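PDB 5OLT: cellulose biosynthesis protein BcsG from Salmonella typhimurium LT2, which is required for cellulose biosynthesis; this chain is the protein's extramembrane domain, a zinc-binding metalloenzyme of the alkaline phosphatase family. Local coordinates for residues I90-N96 / D311-S317; N359-I363 / R372-W378. One frame throughout, in Å; residues are numbered along the deposited sequence.

Contact 1: residues I90-N96 / D311-S317; sequences ILFKHFN and DINQPSS
The carbonyl oxygen of Ile312 is gripped twice: Lys93 N reaches it at 3.0 Å in a nearly straight bond (173°), and a bound water donates a second hydrogen to the same oxygen. That water also gives a hydrogen to Gln314 O and takes one from His94 N, bridging the chains between two ladders; direct bonds resume with Ser316 N to His94 O. Upstream, Ile312 N binds Leu91 O at 2.8 Å in a short parallel ladder; downstream, a single bridge pairs Phe95 with Ser316, one residue out of step. Strand 310-312 is an outermost strand of the mixed seven-stranded sheet within this chain, laid against 90-96, whose other neighbour is strand 291-299. Apolar side chains suit the face that carries Ile90, Phe92 and Ile312: helix 318-328 covers Ile90 and Phe92, and Thr345 of helix 341-345 meets Ile90 and Ile312. Ile312 sets CG1 over one face of the Phe92 ring, 4.1 Å from its centroid, and also against Ile90 CG2, while Phe95 CD2 lies over the opposite face near the rim. Ser316 OG, at the ring edge, donates to Gln314 O (2.8 Å). The Phe95 ring rests on Ser317 CA, a CH-pi contact. With its hydroxyl anti to the backbone N (chi1 -167°), Ser317 sends OG to Asn96 O at 2.7 Å. Alongside the Leu91 to Ile312 ladder, Lys93 bends so that NZ forms a weak salt bridge with Asp311 OD2 (3.4 Å).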
ATOM      1  N   ILE A  90       0.996  -9.402  -9.968  1.00 10.84           N
ATOM      2  CA  ILE A  90       0.678  -9.895  -8.632  1.00 10.71           C
ATOM      3  C   ILE A  90      -0.480  -9.054  -8.122  1.00 10.08           C
ATOM      4  O   ILE A  90      -0.414  -7.812  -8.210  1.00 11.19           O
ATOM      5  CB  ILE A  90       1.896  -9.741  -7.703  1.00 10.67           C
ATOM      6  CG1 ILE A  90       3.104 -10.527  -8.214  1.00 11.40           C
ATOM      7  CG2 ILE A  90       1.509 -10.135  -6.268  1.00 13.20           C
ATOM      8  CD1 ILE A  90       4.407 -10.139  -7.514  1.00 12.63           C
ATOM      9  N   LEU A  91      -1.505  -9.676  -7.577  1.00  9.55           N
ATOM     10  CA  LEU A  91      -2.664  -8.923  -7.079  1.00  9.60           C
ATOM     11  C   LEU A  91      -3.054  -9.470  -5.720  1.00 10.64           C
ATOM     12  O   LEU A  91      -3.344 -10.676  -5.585  1.00 10.63           O
ATOM     13  CB  LEU A  91      -3.812  -9.041  -8.105  1.00 11.98           C
ATOM     14  CG  LEU A  91      -5.097  -8.274  -7.825  1.00 12.60           C
ATOM     15  CD1 LEU A  91      -4.828  -6.775  -7.726  1.00 14.65           C
ATOM     16  CD2 LEU A  91      -6.103  -8.566  -8.938  1.00 14.71           C
ATOM     17  N   PHE A  92      -3.066  -8.590  -4.719  1.00 10.75           N
ATOM     18  CA  PHE A  92      -3.482  -9.013  -3.375  1.00 10.39           C
ATOM     19  C   PHE A  92      -4.989  -8.913  -3.203  1.00 10.65           C
ATOM     20  O   PHE A  92      -5.598  -7.880  -3.538  1.00 12.35           O
ATOM     21  CB  PHE A  92      -2.821  -8.091  -2.337  1.00 10.39           C
ATOM     22  CG  PHE A  92      -1.332  -8.281  -2.200  1.00 10.81           C
ATOM     23  CD1 PHE A  92      -0.437  -7.618  -3.053  1.00 11.06           C
ATOM     24  CD2 PHE A  92      -0.815  -9.065  -1.179  1.00 10.95           C
ATOM     25  CE1 PHE A  92       0.939  -7.771  -2.919  1.00 12.74           C
ATOM     26  CE2 PHE A  92       0.570  -9.222  -1.024  1.00 11.39           C
ATOM     27  CZ  PHE A  92       1.467  -8.568  -1.890  1.00 12.36           C
ATOM     28  N   LYS A  93      -5.583  -9.960  -2.633  1.00 11.12           N
ATOM     29  CA  LYS A  93      -7.016 -10.044  -2.388  1.00 10.56           C
ATOM     30  C   LYS A  93      -7.423  -9.780  -0.942  1.00 11.03           C
ATOM     31  O   LYS A  93      -8.553  -9.489  -0.672  1.00 11.76           O
ATOM     32  CB  LYS A  93      -7.560 -11.399  -2.873  1.00 12.41           C
ATOM     33  CG  LYS A  93      -7.402 -11.659  -4.373  1.00 16.14           C
ATOM     34  CD  LYS A  93      -8.080 -10.564  -5.187  1.00 18.49           C
ATOM     35  CE  LYS A  93      -7.997 -10.814  -6.691  1.00 24.98           C
ATOM     36  NZ  LYS A  93      -8.820 -11.987  -7.080  1.00 30.83           N
ATOM     37  N   HIS A  94      -6.458  -9.864  -0.026  1.00 10.66           N
ATOM     38  CA  HIS A  94      -6.712  -9.617   1.392  1.00  9.96           C
ATOM     39  C   HIS A  94      -5.578  -8.776   1.951  1.00  9.64           C
ATOM     40  O   HIS A  94      -4.953  -9.144   2.962  1.00 11.58           O
ATOM     41  CB  HIS A  94      -6.933 -10.945   2.159  1.00 11.81           C
ATOM     42  CG  HIS A  94      -8.189 -11.623   1.744  1.00 14.23           C
ATOM     43  ND1 HIS A  94      -9.431 -11.151   2.124  1.00 16.52           N
ATOM     44  CD2 HIS A  94      -8.414 -12.675   0.929  1.00 15.98           C
ATOM     45  CE1 HIS A  94     -10.367 -11.910   1.585  1.00 20.24           C
ATOM     46  NE2 HIS A  94      -9.777 -12.822   0.834  1.00 18.98           N
ATOM     47  N   PHE A  95      -5.346  -7.620   1.320  1.00  9.80           N
ATOM     48  CA  PHE A  95      -4.351  -6.649   1.779  1.00  8.60           C
ATOM     49  C   PHE A  95      -5.052  -5.648   2.682  1.00  8.93           C
ATOM     50  O   PHE A  95      -6.022  -5.020   2.271  1.00 11.35           O
ATOM     51  CB  PHE A  95      -3.754  -5.913   0.566  1.00  9.03           C
ATOM     52  CG  PHE A  95      -2.573  -5.074   0.912  1.00  8.61           C
ATOM     53  CD1 PHE A  95      -2.732  -3.785   1.503  1.00  9.34           C
ATOM     54  CD2 PHE A  95      -1.288  -5.560   0.698  1.00  9.10           C
ATOM     55  CE1 PHE A  95      -1.621  -3.018   1.820  1.00  9.98           C
ATOM     56  CE2 PHE A  95      -0.193  -4.770   0.976  1.00  9.63           C
ATOM     57  CZ  PHE A  95      -0.346  -3.516   1.552  1.00  9.93           C
ATOM     58  N   ASN A  96      -4.547  -5.521   3.914  1.00  8.38           N
ATOM     59  CA  ASN A  96      -5.164  -4.613   4.883  1.00  8.45           C
ATOM     60  C   ASN A  96      -4.374  -3.330   4.986  1.00  8.92           C
ATOM     61  O   ASN A  96      -3.177  -3.335   5.219  1.00  9.33           O
ATOM     62  CB  ASN A  96      -5.203  -5.298   6.246  1.00  9.50           C
ATOM     63  CG  ASN A  96      -6.012  -4.510   7.243  1.00 10.40           C
ATOM     64  OD1 ASN A  96      -7.220  -4.321   7.028  1.00 12.71           O
ATOM     65  ND2 ASN A  96      -5.371  -4.036   8.319  1.00 10.66           N
ATOM     66  N   ASP A 311      -2.710 -14.261  -7.829  1.00 10.75           N
ATOM     67  CA  ASP A 311      -3.432 -13.772  -6.660  1.00 11.94           C
ATOM     68  C   ASP A 311      -2.701 -14.149  -5.392  1.00 12.15           C
ATOM     69  O   ASP A 311      -2.255 -15.284  -5.219  1.00 15.03           O
ATOM     70  CB  ASP A 311      -4.825 -14.362  -6.583  1.00 13.91           C
ATOM     71  CG  ASP A 311      -5.749 -13.831  -7.634  1.00 18.70           C
ATOM     72  OD1 ASP A 311      -5.503 -12.741  -8.215  1.00 19.58           O
ATOM     73  OD2 ASP A 311      -6.743 -14.546  -7.899  1.00 28.44           O
ATOM     74  N   ILE A 312      -2.591 -13.183  -4.486  1.00 11.35           N
ATOM     75  CA  ILE A 312      -2.054 -13.453  -3.150  1.00 11.21           C
ATOM     76  C   ILE A 312      -3.290 -13.414  -2.260  1.00 11.40           C
ATOM     77  O   ILE A 312      -3.906 -12.344  -2.047  1.00 12.34           O
ATOM     78  CB  ILE A 312      -1.032 -12.381  -2.677  1.00 12.07           C
ATOM     79  CG1 ILE A 312       0.121 -12.204  -3.658  1.00 14.32           C
ATOM     80  CG2 ILE A 312      -0.509 -12.713  -1.274  1.00 14.11           C
ATOM     81  CD1 ILE A 312       0.922 -13.450  -3.968  1.00 16.69           C
ATOM     82  N   ASN A 313      -3.677 -14.566  -1.739  1.00 12.49           N
ATOM     83  CA  ASN A 313      -4.914 -14.668  -0.961  1.00 13.33           C
ATOM     84  C   ASN A 313      -4.744 -14.564   0.547  1.00 12.42           C
ATOM     85  O   ASN A 313      -5.713 -14.253   1.243  1.00 14.68           O
ATOM     86  CB  ASN A 313      -5.635 -15.975  -1.297  1.00 16.51           C
ATOM     87  CG  ASN A 313      -6.016 -16.058  -2.775  1.00 20.22           C
ATOM     88  OD1 ASN A 313      -5.670 -17.017  -3.473  1.00 31.05           O
ATOM     89  ND2 ASN A 313      -6.731 -15.090  -3.225  1.00 20.54           N
ATOM     90  N   GLN A 314      -3.525 -14.765   1.027  0.70 11.92           N
ATOM     91  CA  GLN A 314      -3.266 -14.749   2.475  0.70 12.02           C
ATOM     92  C   GLN A 314      -3.358 -13.328   3.031  0.70 11.69           C
ATOM     93  O   GLN A 314      -3.078 -12.352   2.308  0.70 11.08           O
ATOM     94  CB  GLN A 314      -1.884 -15.338   2.757  0.70 14.93           C
ATOM     95  CG  GLN A 314      -1.736 -16.774   2.259  0.70 19.12           C
ATOM     96  CD  GLN A 314      -1.185 -16.913   0.831  0.70 21.15           C
ATOM     97  OE1 GLN A 314      -1.043 -15.938   0.051  0.70 18.33           O
ATOM     98  NE2 GLN A 314      -0.848 -18.155   0.480  0.70 30.89           N
ATOM     99  N   PRO A 315      -3.752 -13.192   4.309  1.00 11.07           N
ATOM    100  CA  PRO A 315      -3.842 -11.832   4.898  1.00 10.65           C
ATOM    101  C   PRO A 315      -2.472 -11.147   4.825  1.00 10.32           C
ATOM    102  O   PRO A 315      -1.467 -11.722   5.269  1.00 10.57           O
ATOM    103  CB  PRO A 315      -4.214 -12.106   6.357  1.00 12.14           C
ATOM    104  CG  PRO A 315      -4.902 -13.413   6.323  1.00 15.25           C
ATOM    105  CD  PRO A 315      -4.221 -14.225   5.265  1.00 12.48           C
ATOM    106  N   SER A 316      -2.418  -9.954   4.232  1.00  9.74           N
ATOM    107  CA  SER A 316      -1.165  -9.279   3.939  1.00  9.63           C
ATOM    108  C   SER A 316      -1.274  -7.810   4.298  1.00  9.18           C
ATOM    109  O   SER A 316      -2.382  -7.262   4.472  1.00  9.55           O
ATOM    110  CB  SER A 316      -0.899  -9.362   2.431  1.00 10.21           C
ATOM    111  OG  SER A 316      -0.801 -10.722   2.001  1.00 10.30           O
ATOM    112  N   SER A 317      -0.129  -7.169   4.371  1.00  8.90           N
ATOM    113  CA  SER A 317      -0.111  -5.714   4.496  1.00  8.95           C
ATOM    114  C   SER A 317       1.234  -5.199   3.987  1.00  8.69           C
ATOM    115  O   SER A 317       1.905  -5.892   3.172  1.00  9.52           O
ATOM    116  CB  SER A 317      -0.391  -5.295   5.972  1.00  9.72           C
ATOM    117  OG  SER A 317      -0.667  -3.898   6.027  1.00  9.62           O
TER
HETATM  118  O   HOH W   1      -3.699 -10.667   0.153  1.00 11.30           O

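Contact 2: residues N359-I363 / R372-W378; sequences NAVVI and RLNGGDW
The indole of Trp378 lies between two side chains: Arg372 CB presses on one face, near the rim, and Ile363 CD1 on the opposite face, 4.1 Å from the centroid of the six-membered ring and 19° off its normal. Ile363 puts CG1 between the backbone N and the carbonyl carbon (chi1 70°), a turn that brings CD1 over the ring while CG2 meets CH2 of Trp378 at 3.8 Å. Val361 adds CG1 against the same CH2 atom, so two branched aliphatic side chains gather round the far end of a large flat group, a good match of shapes for a buried site. The polar edge is served from helix 27-42, where Asn31 OD1 accepts from both Trp378 NE1 and Arg372 NH1; Leu30 and Leu34 of that helix add apolar cover. Val361 and Arg372 are a hydrogen-bonded pair of the antiparallel hairpin formed by strands 360-365 and 368-373, with Arg372 N to Val361 O at 2.8 Å and Val361 N to Arg372 O at 3.0 Å. In the adjoining non-hydrogen-bonded pair, Ala360 CB packs lightly on Leu373 CD2 on the other face of the sheet. A type I' turn from Leu373 to Gly376, closed by Gly376 N to Leu373 O (3.0 Å), then carries the chain away; at Gly375 the backbone angles would jam a CB against the preceding carbonyl oxygen, so glycine fits. At the start of this turn Asn374 N donates to Asn359 O. The two asparagine side chains run side by side with amide planes almost perpendicular (89°), and Asn359 ND2 donates to a lone pair of Asn374 OD1 at 2.7 Å.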
ATOM      1  N   ASN A 359      -8.331   6.721  17.837  1.00 14.39           N
ATOM      2  CA  ASN A 359      -9.319   6.405  18.849  1.00 18.21           C
ATOM      3  C   ASN A 359      -9.929   5.019  18.801  1.00 17.31           C
ATOM      4  O   ASN A 359     -10.760   4.669  19.624  1.00 20.64           O
ATOM      5  CB  ASN A 359     -10.450   7.438  18.745  1.00 24.70           C
ATOM      6  CG  ASN A 359     -10.025   8.840  19.134  1.00 26.12           C
ATOM      7  OD1 ASN A 359      -9.551   9.638  18.309  1.00 30.14           O
ATOM      8  ND2 ASN A 359     -10.270   9.178  20.396  1.00 30.33           N
ATOM      9  N   ALA A 360      -9.536   4.222  17.815  1.00 14.37           N
ATOM     10  CA  ALA A 360     -10.239   2.975  17.571  1.00 12.65           C
ATOM     11  C   ALA A 360      -9.296   1.947  17.003  1.00 11.85           C
ATOM     12  O   ALA A 360      -8.421   2.282  16.185  1.00 12.57           O
ATOM     13  CB  ALA A 360     -11.379   3.207  16.586  1.00 14.75           C
ATOM     14  N   VAL A 361      -9.488   0.702  17.446  1.00 11.44           N
ATOM     15  CA  VAL A 361      -8.803  -0.471  16.846  1.00  9.97           C
ATOM     16  C   VAL A 361      -9.873  -1.451  16.372  1.00 10.51           C
ATOM     17  O   VAL A 361     -10.881  -1.672  17.065  1.00 11.28           O
ATOM     18  CB  VAL A 361      -7.884  -1.188  17.877  1.00 10.87           C
ATOM     19  CG1 VAL A 361      -7.127  -2.312  17.209  1.00 11.34           C
ATOM     20  CG2 VAL A 361      -6.858  -0.238  18.541  1.00 12.74           C
ATOM     21  N   VAL A 362      -9.659  -2.003  15.170  1.00  9.68           N
ATOM     22  CA  VAL A 362     -10.544  -3.019  14.629  1.00  9.60           C
ATOM     23  C   VAL A 362      -9.674  -4.247  14.371  1.00  9.45           C
ATOM     24  O   VAL A 362      -8.593  -4.149  13.771  1.00  9.66           O
ATOM     25  CB  VAL A 362     -11.217  -2.563  13.321  1.00  9.57           C
ATOM     26  CG1 VAL A 362     -11.986  -3.702  12.679  1.00 11.66           C
ATOM     27  CG2 VAL A 362     -12.159  -1.411  13.621  1.00 10.73           C
ATOM     28  N   ILE A 363     -10.178  -5.404  14.788  1.00  9.26           N
ATOM     29  CA  ILE A 363      -9.515  -6.701  14.519  1.00  9.86           C
ATOM     30  C   ILE A 363     -10.527  -7.714  14.030  1.00 10.12           C
ATOM     31  O   ILE A 363     -11.742  -7.521  14.179  1.00 11.54           O
ATOM     32  CB  ILE A 363      -8.778  -7.276  15.769  1.00 10.47           C
ATOM     33  CG1 ILE A 363      -9.779  -7.736  16.847  1.00 11.62           C
ATOM     34  CG2 ILE A 363      -7.796  -6.211  16.302  1.00 11.35           C
ATOM     35  CD1 ILE A 363      -9.131  -8.371  18.088  1.00 13.67           C
ATOM     36  N   ARG A 372     -12.578  -1.762  19.317  1.00  9.84           N
ATOM     37  CA  ARG A 372     -12.292  -1.217  20.657  1.00 11.28           C
ATOM     38  C   ARG A 372     -12.145   0.276  20.547  1.00 11.60           C
ATOM     39  O   ARG A 372     -11.311   0.787  19.790  1.00 12.09           O
ATOM     40  CB  ARG A 372     -10.991  -1.795  21.204  1.00 12.84           C
ATOM     41  CG  ARG A 372     -10.822  -1.435  22.679  1.00 13.50           C
ATOM     42  CD  ARG A 372      -9.555  -2.020  23.262  1.00 15.78           C
ATOM     43  NE  ARG A 372      -8.376  -1.366  22.703  1.00 15.35           N
ATOM     44  CZ  ARG A 372      -7.128  -1.805  22.878  1.00 15.11           C
ATOM     45  NH1 ARG A 372      -6.906  -2.955  23.554  1.00 15.67           N
ATOM     46  NH2 ARG A 372      -6.120  -1.109  22.366  1.00 16.87           N
ATOM     47  N   LEU A 373     -13.005   0.980  21.275  1.00 13.82           N
ATOM     48  CA  LEU A 373     -12.972   2.442  21.294  1.00 15.08           C
ATOM     49  C   LEU A 373     -12.145   2.886  22.504  1.00 16.80           C
ATOM     50  O   LEU A 373     -12.462   2.531  23.651  1.00 17.85           O
ATOM     51  CB  LEU A 373     -14.421   2.972  21.319  1.00 15.76           C
ATOM     52  CG  LEU A 373     -15.304   2.451  20.165  1.00 16.34           C
ATOM     53  CD1 LEU A 373     -16.747   2.828  20.344  1.00 18.13           C
ATOM     54  CD2 LEU A 373     -14.774   2.915  18.796  1.00 17.89           C
ATOM     55  N   ASN A 374     -11.042   3.594  22.234  1.00 17.29           N
ATOM     56  CA  ASN A 374     -10.208   4.255  23.230  1.00 20.24           C
ATOM     57  C   ASN A 374      -9.744   3.352  24.330  1.00 22.26           C
ATOM     58  O   ASN A 374      -9.678   3.779  25.494  1.00 27.55           O
ATOM     59  CB  ASN A 374     -10.943   5.488  23.819  1.00 23.70           C
ATOM     60  CG  ASN A 374     -11.334   6.502  22.737  1.00 28.08           C
ATOM     61  OD1 ASN A 374     -10.454   7.045  22.053  1.00 31.53           O
ATOM     62  ND2 ASN A 374     -12.658   6.766  22.574  1.00 28.77           N
ATOM     63  N   GLY A 375      -9.425   2.100  23.998  1.00 20.82           N
ATOM     64  CA  GLY A 375      -8.860   1.222  25.011  1.00 22.57           C
ATOM     65  C   GLY A 375      -9.874   0.590  25.951  1.00 27.86           C
ATOM     66  O   GLY A 375      -9.476  -0.171  26.834  1.00 34.84           O
ATOM     67  N   GLY A 376     -11.167   0.871  25.734  1.00 29.16           N
ATOM     68  CA  GLY A 376     -12.290   0.265  26.469  1.00 23.62           C
ATOM     69  C   GLY A 376     -12.570  -1.216  26.137  1.00 23.26           C
ATOM     70  O   GLY A 376     -11.670  -1.928  25.679  1.00 24.89           O
ATOM     71  N   ASP A 377     -13.790  -1.686  26.397  1.00 22.06           N
ATOM     72  CA  ASP A 377     -14.216  -3.080  26.111  0.70 22.24           C
ATOM     73  C   ASP A 377     -14.455  -3.295  24.617  1.00 20.20           C
ATOM     74  O   ASP A 377     -15.071  -2.447  23.965  1.00 22.34           O
ATOM     75  CB  ASP A 377     -15.550  -3.424  26.784  0.70 25.57           C
ATOM     76  CG  ASP A 377     -15.458  -3.536  28.309  0.70 30.63           C
ATOM     77  OD1 ASP A 377     -14.441  -4.034  28.862  0.70 30.56           O
ATOM     78  OD2 ASP A 377     -16.447  -3.141  28.954  0.70 37.05           O
ATOM     79  N   TRP A 378     -14.029  -4.447  24.104  1.00 16.08           N
ATOM     80  CA  TRP A 378     -14.327  -4.819  22.722  1.00 14.23           C
ATOM     81  C   TRP A 378     -15.804  -5.057  22.520  1.00 14.98           C
ATOM     82  O   TRP A 378     -16.500  -5.612  23.397  1.00 18.31           O
ATOM     83  CB  TRP A 378     -13.546  -6.070  22.300  1.00 13.55           C
ATOM     84  CG  TRP A 378     -12.076  -5.851  22.282  1.00 12.41           C
ATOM     85  CD1 TRP A 378     -11.212  -6.036  23.321  1.00 12.96           C
ATOM     86  CD2 TRP A 378     -11.261  -5.454  21.159  1.00 12.01           C
ATOM     87  NE1 TRP A 378      -9.936  -5.728  22.951  1.00 12.56           N
ATOM     88  CE2 TRP A 378      -9.921  -5.376  21.618  1.00 10.99           C
ATOM     89  CE3 TRP A 378     -11.545  -5.111  19.821  1.00 10.92           C
ATOM     90  CZ2 TRP A 378      -8.861  -4.983  20.798  1.00 11.79           C
ATOM     91  CZ3 TRP A 378     -10.500  -4.710  19.008  1.00 11.64           C
ATOM     92  CH2 TRP A 378      -9.156  -4.682  19.483  1.00 12.17           C
TER

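Overall arrangement
The two contacts come in series along the chain, with contact 1 complete before contact 2 begins, and their centres lie 25 Å apart; the nearest atoms are about 6 Å from each other and do not touch. Contact 1 joins the last two strands at one edge of the large mixed sheet, bringing together parts of the chain more than 200 residues apart. Contact 2 is local, joining neighbouring strands of the small antiparallel sheet near the C-terminus, one face of which, that of Val361 and Arg372, is covered by helix 27-42. The sheets are linked through Asn96, whose ND2 is hydrogen-bonded to Ser355 of strand 355-357. The Phe95 side chain lies about 13 Å from the zinc ion, so contact 1 builds the sheet framework and not the metal site itself.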